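Local coordinates for hypothetical protein TTHA0068 (Thermus thermophilus, PDB 2CWY), which is of unknown function but belongs to the DUF309 family and folds as a small, single-chain, all-helical protein, at residues R36-G41 / M77-R82. Numbering follows the deposited sequence.
Sequences RRLLQG and MGLDWR
Leu-38 turns its CG away from its own backbone N (chi1 170°), beside the carbonyl carbon, and its two methyls part between Met-77 and Trp-81, while Met-77, a selenomethionine with CG anti to its carbonyl carbon (chi1 -61°), reaches back along it. In this all-helical bundle the contact sets helix 33-53 against the loop 77-80 and the first residue of helix 81-92, and it is wholly apolar. The two methyls of Leu-38 divide the work. CD2 lies alongside the Met-77 chain, 3.6 Å from its CG, the two side chains running past each other in opposite directions. CD1 meets the root of the Trp-81 indole obliquely, 3.7 Å from the ring's CD1, and lies 4.3 Å from CD2 of Leu-79. Cutting Leu-38 back to an alanine would probably open a gap between the selenomethionine chain and the indole, leaving each without the methyl it packs on. The indole has a polar anchor of its own, since Trp-81 NE1 donates to the carbonyl O of Pro-73. Trp-5 of helix 5-13 touches both Leu-39 and Leu-79, bringing a third helix to the contact. Leu-39 crosses the Met-77 chain at about a right angle, its CG 4.0 Å from SE.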
# COMPACT_ATOMS: atom_id res chain seq x y z
N ARG A 36 6.91 9.26 3.14
CA ARG A 36 5.61 9.68 2.62
C ARG A 36 5.32 8.91 1.33
O ARG A 36 4.19 8.48 1.09
CB ARG A 36 5.59 11.21 2.36
CG ARG A 36 4.18 11.82 2.26
CD ARG A 36 4.20 13.31 1.85
NE ARG A 36 2.85 13.88 1.72
CZ ARG A 36 2.15 14.41 2.71
NH1 ARG A 36 2.65 14.48 3.93
NH2 ARG A 36 0.92 14.88 2.48
N ARG A 37 6.34 8.70 0.51
CA ARG A 37 6.14 7.97 -0.73
C ARG A 37 5.73 6.53 -0.43
O ARG A 37 4.80 5.98 -1.04
CB ARG A 37 7.43 8.00 -1.58
CG ARG A 37 7.61 9.31 -2.35
CD ARG A 37 9.00 9.40 -2.93
NE ARG A 37 9.31 8.24 -3.76
CZ ARG A 37 10.55 7.83 -4.02
NH1 ARG A 37 11.58 8.49 -3.51
NH2 ARG A 37 10.75 6.75 -4.76
N LEU A 38 6.43 5.91 0.52
CA LEU A 38 6.11 4.55 0.89
C LEU A 38 4.67 4.43 1.37
O LEU A 38 3.94 3.55 0.93
CB LEU A 38 7.05 4.07 1.99
CG LEU A 38 6.61 2.72 2.58
CD1 LEU A 38 6.89 1.60 1.57
CD2 LEU A 38 7.34 2.48 3.85
N LEU A 39 4.26 5.32 2.27
CA LEU A 39 2.89 5.27 2.80
C LEU A 39 1.84 5.43 1.70
O LEU A 39 0.86 4.68 1.65
CB LEU A 39 2.72 6.33 3.90
CG LEU A 39 3.51 6.00 5.18
CD1 LEU A 39 3.73 7.25 6.00
CD2 LEU A 39 2.76 4.94 5.99
N GLN A 40 2.05 6.38 0.80
CA GLN A 40 1.09 6.57 -0.28
C GLN A 40 1.08 5.37 -1.23
O GLN A 40 0.04 5.03 -1.76
CB GLN A 40 1.39 7.84 -1.06
CG GLN A 40 0.17 8.29 -1.86
CD GLN A 40 0.32 9.70 -2.37
OE1 GLN A 40 1.33 10.06 -2.96
NE2 GLN A 40 -0.70 10.52 -2.14
N GLY A 41 2.24 4.74 -1.43
CA GLY A 41 2.31 3.58 -2.30
C GLY A 41 1.50 2.42 -1.73
O GLY A 41 0.75 1.77 -2.45
N MSE A 77 10.80 1.72 6.78
CA MSE A 77 9.84 1.89 7.88
C MSE A 77 9.49 0.56 8.53
O MSE A 77 8.47 0.44 9.20
CB MSE A 77 8.55 2.56 7.38
CG MSE A 77 8.73 3.94 6.80
SE MSE A 77 7.00 4.85 6.66
CE MSE A 77 6.78 5.35 8.51
N GLY A 78 10.34 -0.45 8.33
CA GLY A 78 10.11 -1.76 8.91
C GLY A 78 9.21 -2.65 8.06
O GLY A 78 8.74 -3.69 8.52
N LEU A 79 8.98 -2.24 6.82
CA LEU A 79 8.12 -2.97 5.89
C LEU A 79 8.82 -3.49 4.63
O LEU A 79 9.54 -2.75 3.96
CB LEU A 79 6.95 -2.08 5.44
CG LEU A 79 6.04 -2.68 4.36
CD1 LEU A 79 5.28 -3.87 4.93
CD2 LEU A 79 5.09 -1.61 3.84
N ASP A 80 8.61 -4.76 4.31
CA ASP A 80 9.17 -5.33 3.08
C ASP A 80 8.11 -5.03 2.00
O ASP A 80 7.31 -5.90 1.65
CB ASP A 80 9.35 -6.84 3.23
CG ASP A 80 9.90 -7.50 1.98
OD1 ASP A 80 10.05 -6.81 0.94
OD2 ASP A 80 10.19 -8.72 2.04
N TRP A 81 8.12 -3.81 1.48
CA TRP A 81 7.13 -3.43 0.49
C TRP A 81 7.24 -4.15 -0.85
O TRP A 81 6.25 -4.26 -1.58
CB TRP A 81 7.14 -1.91 0.27
CG TRP A 81 8.41 -1.36 -0.23
CD1 TRP A 81 9.43 -0.82 0.51
CD2 TRP A 81 8.83 -1.31 -1.59
NE1 TRP A 81 10.46 -0.44 -0.32
CE2 TRP A 81 10.12 -0.73 -1.61
CE3 TRP A 81 8.24 -1.71 -2.80
CZ2 TRP A 81 10.83 -0.53 -2.80
CZ3 TRP A 81 8.94 -1.51 -3.98
CH2 TRP A 81 10.23 -0.92 -3.97
N ARG A 82 8.44 -4.62 -1.20
CA ARG A 82 8.60 -5.36 -2.45
C ARG A 82 7.69 -6.58 -2.45
O ARG A 82 7.08 -6.91 -3.46
CB ARG A 82 10.06 -5.81 -2.62
CG ARG A 82 11.00 -4.70 -2.99
CD ARG A 82 10.82 -4.30 -4.44
NE ARG A 82 11.93 -3.47 -4.91
CZ ARG A 82 11.95 -2.84 -6.08
NH1 ARG A 82 10.91 -2.94 -6.91
NH2 ARG A 82 12.99 -2.10 -6.41